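Local atomic coordinates of acetyltransferase (Escherichia coli, PDB entry 7BYY), a protein that acetylates aminoacyl-tRNAs, probably including glycyl-tRNA, using acetyl-CoA, and acts as the toxin of a toxin-antitoxin system. Residues K136-I147 / F165-I174. The protein carries 1 engineered substitution. Sequence-based numbering, arbitrary orientation.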
ATOM      1  N   LYS A 136      -1.873  -2.776  -8.342  1.00 43.67           N
ATOM      2  CA  LYS A 136      -1.964  -3.469  -9.620  1.00 46.81           C
ATOM      3  C   LYS A 136      -1.552  -4.931  -9.536  1.00 50.19           C
ATOM      4  O   LYS A 136      -1.983  -5.731 -10.374  1.00 49.92           O
ATOM      5  CB  LYS A 136      -1.110  -2.754 -10.670  1.00 44.34           C
ATOM      6  CG  LYS A 136      -1.677  -1.413 -11.103  1.00 41.51           C
ATOM      7  CD  LYS A 136      -3.070  -1.579 -11.679  1.00 40.53           C
ATOM      8  CE  LYS A 136      -3.662  -0.247 -12.093  1.00 41.00           C
ATOM      9  NZ  LYS A 136      -4.874  -0.448 -12.932  1.00 45.49           N
ATOM     10  N   GLY A 137      -0.743  -5.298  -8.550  1.00 54.25           N
ATOM     11  CA  GLY A 137      -0.319  -6.679  -8.417  1.00 54.41           C
ATOM     12  C   GLY A 137       0.793  -6.802  -7.395  1.00 52.00           C
ATOM     13  O   GLY A 137       0.927  -5.966  -6.501  1.00 50.91           O
ATOM     14  N   VAL A 138       1.585  -7.859  -7.546  1.00 44.37           N
ATOM     15  CA  VAL A 138       2.699  -8.147  -6.653  1.00 40.09           C
ATOM     16  C   VAL A 138       3.974  -8.246  -7.479  1.00 39.84           C
ATOM     17  O   VAL A 138       4.019  -8.959  -8.489  1.00 37.51           O
ATOM     18  CB  VAL A 138       2.466  -9.438  -5.846  1.00 38.05           C
ATOM     19  CG1 VAL A 138       3.736  -9.837  -5.107  1.00 37.30           C
ATOM     20  CG2 VAL A 138       1.319  -9.250  -4.869  1.00 36.20           C
ATOM     21  N   TYR A 139       5.004  -7.527  -7.048  1.00 38.12           N
ATOM     22  CA  TYR A 139       6.310  -7.534  -7.683  1.00 35.90           C
ATOM     23  C   TYR A 139       7.316  -8.213  -6.763  1.00 35.70           C
ATOM     24  O   TYR A 139       7.206  -8.140  -5.536  1.00 32.88           O
ATOM     25  CB  TYR A 139       6.757  -6.103  -8.008  1.00 32.73           C
ATOM     26  CG  TYR A 139       8.183  -5.980  -8.495  1.00 34.99           C
ATOM     27  CD1 TYR A 139       9.224  -5.734  -7.606  1.00 35.63           C
ATOM     28  CD2 TYR A 139       8.488  -6.095  -9.843  1.00 36.97           C
ATOM     29  CE1 TYR A 139      10.526  -5.617  -8.043  1.00 35.71           C
ATOM     30  CE2 TYR A 139       9.790  -5.976 -10.291  1.00 40.49           C
ATOM     31  CZ  TYR A 139      10.806  -5.738  -9.386  1.00 39.08           C
ATOM     32  OH  TYR A 139      12.103  -5.619  -9.827  1.00 40.96           O
ATOM     33  N   LEU A 140       8.297  -8.886  -7.359  1.00 37.54           N
ATOM     34  CA  LEU A 140       9.344  -9.526  -6.576  1.00 37.49           C
ATOM     35  C   LEU A 140      10.598  -9.664  -7.424  1.00 38.87           C
ATOM     36  O   LEU A 140      10.568  -9.536  -8.650  1.00 42.49           O
ATOM     37  CB  LEU A 140       8.896 -10.893  -6.037  1.00 37.73           C
ATOM     38  CG  LEU A 140       8.417 -11.986  -6.996  1.00 35.91           C
ATOM     39  CD1 LEU A 140       9.578 -12.786  -7.564  1.00 34.93           C
ATOM     40  CD2 LEU A 140       7.462 -12.906  -6.259  1.00 34.31           C
ATOM     41  N   ASP A 141      11.706  -9.936  -6.745  1.00 39.10           N
ATOM     42  CA  ASP A 141      13.004 -10.166  -7.374  1.00 44.65           C
ATOM     43  C   ASP A 141      13.445 -11.571  -6.971  1.00 46.06           C
ATOM     44  O   ASP A 141      13.958 -11.777  -5.867  1.00 44.40           O
ATOM     45  CB  ASP A 141      14.010  -9.100  -6.946  1.00 49.00           C
ATOM     46  CG  ASP A 141      13.928  -7.844  -7.796  1.00 55.02           C
ATOM     47  OD1 ASP A 141      14.215  -7.923  -9.011  1.00 59.28           O
ATOM     48  OD2 ASP A 141      13.578  -6.777  -7.247  1.00 55.32           O
ATOM     49  N   ALA A 142      13.245 -12.536  -7.865  1.00 50.89           N
ATOM     50  CA  ALA A 142      13.362 -13.947  -7.523  1.00 56.68           C
ATOM     51  C   ALA A 142      14.800 -14.435  -7.647  1.00 62.61           C
ATOM     52  O   ALA A 142      15.446 -14.234  -8.680  1.00 62.99           O
ATOM     53  CB  ALA A 142      12.452 -14.791  -8.417  1.00 58.29           C
ATOM     54  N   ASP A 143      15.286 -15.085  -6.596  1.00 68.46           N
ATOM     55  CA  ASP A 143      16.558 -15.785  -6.675  1.00 73.85           C
ATOM     56  C   ASP A 143      16.455 -16.912  -7.700  1.00 74.63           C
ATOM     57  O   ASP A 143      15.386 -17.517  -7.845  1.00 74.37           O
ATOM     58  CB  ASP A 143      16.936 -16.346  -5.300  1.00 78.62           C
ATOM     59  CG  ASP A 143      18.396 -16.755  -5.214  1.00 85.75           C
ATOM     60  OD1 ASP A 143      18.735 -17.865  -5.682  1.00 88.89           O
ATOM     61  OD2 ASP A 143      19.204 -15.964  -4.680  1.00 88.25           O
ATOM     62  N   PRO A 144      17.531 -17.209  -8.440  1.00 73.51           N
ATOM     63  CA  PRO A 144      17.464 -18.298  -9.431  1.00 70.64           C
ATOM     64  C   PRO A 144      16.965 -19.620  -8.873  1.00 65.35           C
ATOM     65  O   PRO A 144      16.309 -20.379  -9.597  1.00 63.88           O
ATOM     66  CB  PRO A 144      18.914 -18.407  -9.921  1.00 72.99           C
ATOM     67  CG  PRO A 144      19.449 -17.036  -9.766  1.00 75.47           C
ATOM     68  CD  PRO A 144      18.802 -16.468  -8.528  1.00 74.38           C
ATOM     69  N   ALA A 145      17.239 -19.916  -7.603  1.00 62.57           N
ATOM     70  CA  ALA A 145      16.729 -21.135  -6.990  1.00 58.42           C
ATOM     71  C   ALA A 145      15.233 -21.076  -6.704  1.00 56.36           C
ATOM     72  O   ALA A 145      14.695 -22.032  -6.133  1.00 57.10           O
ATOM     73  CB  ALA A 145      17.490 -21.429  -5.697  1.00 57.64           C
ATOM     74  N   ALA A 146      14.550 -19.991  -7.080  1.00 49.66           N
ATOM     75  CA  ALA A 146      13.126 -19.867  -6.797  1.00 43.56           C
ATOM     76  C   ALA A 146      12.328 -19.299  -7.965  1.00 42.20           C
ATOM     77  O   ALA A 146      11.132 -19.030  -7.798  1.00 38.51           O
ATOM     78  CB  ALA A 146      12.901 -19.001  -5.552  1.00 37.61           C
ATOM     79  N   ILE A 147      12.941 -19.112  -9.138  1.00 45.59           N
ATOM     80  CA  ILE A 147      12.207 -18.579 -10.285  1.00 49.77           C
ATOM     81  C   ILE A 147      11.098 -19.535 -10.701  1.00 54.29           C
ATOM     82  O   ILE A 147       9.973 -19.115 -10.995  1.00 52.18           O
ATOM     83  CB  ILE A 147      13.166 -18.297 -11.455  1.00 49.63           C
ATOM     84  CG1 ILE A 147      14.307 -17.385 -11.010  1.00 52.40           C
ATOM     85  CG2 ILE A 147      12.418 -17.674 -12.619  1.00 47.00           C
ATOM     86  CD1 ILE A 147      15.330 -17.133 -12.096  1.00 54.21           C
ATOM     87  N   PHE A 165      21.989  -8.740  -7.518  1.00107.04           N
ATOM     88  CA  PHE A 165      22.044 -10.185  -7.174  1.00105.07           C
ATOM     89  C   PHE A 165      21.376 -10.980  -8.306  1.00103.97           C
ATOM     90  O   PHE A 165      20.727 -10.359  -9.171  1.00105.54           O
ATOM     91  CB  PHE A 165      21.376 -10.449  -5.822  1.00102.06           C
ATOM     92  CG  PHE A 165      21.929 -11.634  -5.072  1.00103.64           C
ATOM     93  CD1 PHE A 165      23.184 -11.581  -4.487  1.00106.09           C
ATOM     94  CD2 PHE A 165      21.198 -12.805  -4.954  1.00103.13           C
ATOM     95  CE1 PHE A 165      23.694 -12.670  -3.798  1.00106.46           C
ATOM     96  CE2 PHE A 165      21.708 -13.893  -4.265  1.00103.74           C
ATOM     97  CZ  PHE A 165      22.955 -13.824  -3.688  1.00105.61           C
ATOM     98  N   GLY A 166      21.521 -12.309  -8.301  1.00102.80           N
ATOM     99  CA  GLY A 166      20.923 -13.151  -9.350  1.00101.93           C
ATOM    100  C   GLY A 166      19.449 -12.838  -9.540  1.00 97.98           C
ATOM    101  O   GLY A 166      18.919 -13.151 -10.623  1.00 99.85           O
ATOM    102  N   ALA A 167      18.809 -12.252  -8.523  1.00102.13           N
ATOM    103  CA  ALA A 167      17.350 -11.995  -8.566  1.00105.59           C
ATOM    104  C   ALA A 167      16.931 -11.307  -9.872  1.00 44.23           C
ATOM    105  O   ALA A 167      17.632 -10.387 -10.328  1.00 45.63           O
ATOM    106  CB  ALA A 167      16.946 -11.179  -7.364  1.00106.60           C
ATOM    107  N   VAL A 168      15.798 -11.760 -10.416  1.00 43.64           N
ATOM    108  CA  VAL A 168      15.159 -11.281 -11.641  1.00 44.53           C
ATOM    109  C   VAL A 168      13.787 -10.714 -11.294  1.00 42.57           C
ATOM    110  O   VAL A 168      13.136 -11.202 -10.360  1.00 40.76           O
ATOM    111  CB  VAL A 168      15.041 -12.399 -12.690  1.00 46.02           C
ATOM    112  CG1 VAL A 168      16.397 -12.692 -13.319  1.00 48.50           C
ATOM    113  CG2 VAL A 168      14.443 -13.653 -12.072  1.00 44.74           C
ATOM    114  N   PRO A 169      13.308  -9.693 -12.002  1.00 42.99           N
ATOM    115  CA  PRO A 169      11.985  -9.145 -11.688  1.00 41.26           C
ATOM    116  C   PRO A 169      10.870 -10.049 -12.189  1.00 41.06           C
ATOM    117  O   PRO A 169      10.915 -10.567 -13.308  1.00 42.78           O
ATOM    118  CB  PRO A 169      11.980  -7.798 -12.420  1.00 42.24           C
ATOM    119  CG  PRO A 169      12.907  -8.000 -13.565  1.00 44.83           C
ATOM    120  CD  PRO A 169      13.982  -8.937 -13.072  1.00 45.19           C
ATOM    121  N   MET A 170       9.868 -10.247 -11.336  1.00 39.12           N
ATOM    122  CA  MET A 170       8.688 -11.028 -11.680  1.00 42.55           C
ATOM    123  C   MET A 170       7.448 -10.291 -11.190  1.00 41.22           C
ATOM    124  O   MET A 170       7.498  -9.547 -10.206  1.00 37.76           O
ATOM    125  CB  MET A 170       8.744 -12.445 -11.080  1.00 41.89           C
ATOM    126  CG  MET A 170      10.025 -13.212 -11.399  1.00 39.94           C
ATOM    127  SD  MET A 170       9.902 -14.980 -11.052  1.00 39.88           S
ATOM    128  CE  MET A 170       8.824 -15.519 -12.378  1.00 41.20           C
ATOM    129  N   PHE A 171       6.332 -10.501 -11.887  1.00 43.54           N
ATOM    130  CA  PHE A 171       5.112  -9.752 -11.627  1.00 42.60           C
ATOM    131  C   PHE A 171       3.904 -10.671 -11.732  1.00 42.63           C
ATOM    132  O   PHE A 171       3.876 -11.600 -12.544  1.00 42.78           O
ATOM    133  CB  PHE A 171       4.962  -8.575 -12.604  1.00 42.46           C
ATOM    134  CG  PHE A 171       3.762  -7.707 -12.334  1.00 42.13           C
ATOM    135  CD1 PHE A 171       3.801  -6.734 -11.346  1.00 41.09           C
ATOM    136  CD2 PHE A 171       2.599  -7.857 -13.074  1.00 40.83           C
ATOM    137  CE1 PHE A 171       2.703  -5.931 -11.100  1.00 39.38           C
ATOM    138  CE2 PHE A 171       1.496  -7.057 -12.831  1.00 39.64           C
ATOM    139  CZ  PHE A 171       1.548  -6.093 -11.844  1.00 38.34           C
ATOM    140  N   LEU A 172       2.902 -10.396 -10.897  1.00 40.83           N
ATOM    141  CA  LEU A 172       1.634 -11.124 -10.920  1.00 40.39           C
ATOM    142  C   LEU A 172       0.514 -10.117 -10.698  1.00 37.46           C
ATOM    143  O   LEU A 172       0.418  -9.526  -9.618  1.00 32.52           O
ATOM    144  CB  LEU A 172       1.603 -12.221  -9.857  1.00 39.23           C
ATOM    145  CG  LEU A 172       0.332 -13.069  -9.792  1.00 38.54           C
ATOM    146  CD1 LEU A 172       0.078 -13.761 -11.125  1.00 38.22           C
ATOM    147  CD2 LEU A 172       0.432 -14.084  -8.666  1.00 38.07           C
ATOM    148  N   ALA A 173      -0.331  -9.928 -11.709  1.00 39.71           N
ATOM    149  CA  ALA A 173      -1.388  -8.930 -11.634  1.00 38.69           C
ATOM    150  C   ALA A 173      -2.406  -9.296 -10.555  1.00 41.78           C
ATOM    151  O   ALA A 173      -2.564 -10.460 -10.175  1.00 44.56           O
ATOM    152  CB  ALA A 173      -2.080  -8.783 -12.988  1.00 37.24           C
ATOM    153  N   ILE A 174      -3.109  -8.272 -10.063  1.00 40.17           N
ATOM    154  CA  ILE A 174      -4.048  -8.478  -8.964  1.00 36.13           C
ATOM    155  C   ILE A 174      -5.255  -9.290  -9.418  1.00 35.25           C
ATOM    156  O   ILE A 174      -5.854 -10.022  -8.620  1.00 32.16           O
ATOM    157  CB  ILE A 174      -4.470  -7.123  -8.360  1.00 32.93           C
ATOM    158  CG1 ILE A 174      -5.393  -7.331  -7.157  1.00 29.49           C
ATOM    159  CG2 ILE A 174      -5.141  -6.242  -9.410  1.00 31.91           C
ATOM    160  CD1 ILE A 174      -4.814  -8.237  -6.093  1.00 28.67           C
TER
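Met170 packs on Leu140, Ala142 and Ile147 in succession from CB to tip. Its CB lies 3.6 Å from Leu140 CD1, and CG stays beside the same methyl. SD then comes 3.7 Å from Ala142 CB and also meets Ile147 CG2, while CE ends near Ile147 O and CG2. With CG anti to the carbonyl carbon and the chain bent at chi3 (72°), the thioether runs along this face toward the start of helix 147-151, whose Tyr150 and Ala151 pack on it too. Ile147 CD1 meets Val168 CG2 at 3.6 Å, the two side chains crossing at about a right angle.

Beneath these side chains, strands 137-142 and 168-173 are antiparallel, with segment axes 149° apart. Reciprocal N-H...O pairs join Val138 with Leu172, Leu140 with Met170 and Ala142 with Val168; Leu140 O, for instance, accepts from Met170 N at 2.9 Å. These are neighbouring strands of the mixed central sheet of the GNAT fold, and strand 94-105 flanks 137-142 on its other edge, running parallel to it.

Tyr139, Asp141, Pro169 and Phe171 occupy the reverse face. The Tyr139 ring lies alongside Pro169, CE2 being 3.6 Å from Pro169 CB. Phe171 extends with CG anti to its backbone N (chi1 -176°), carrying CZ to 3.9 Å from Gly137 CA. At the far end of the pairing, Ile174 N donates to Lys136 O at 2.8 Å, the donor tilted out of the carbonyl plane, whereas Lys136 NZ makes a hydrogen bond to Asn51 O and a salt bridge to Asp53, both of the second subunit.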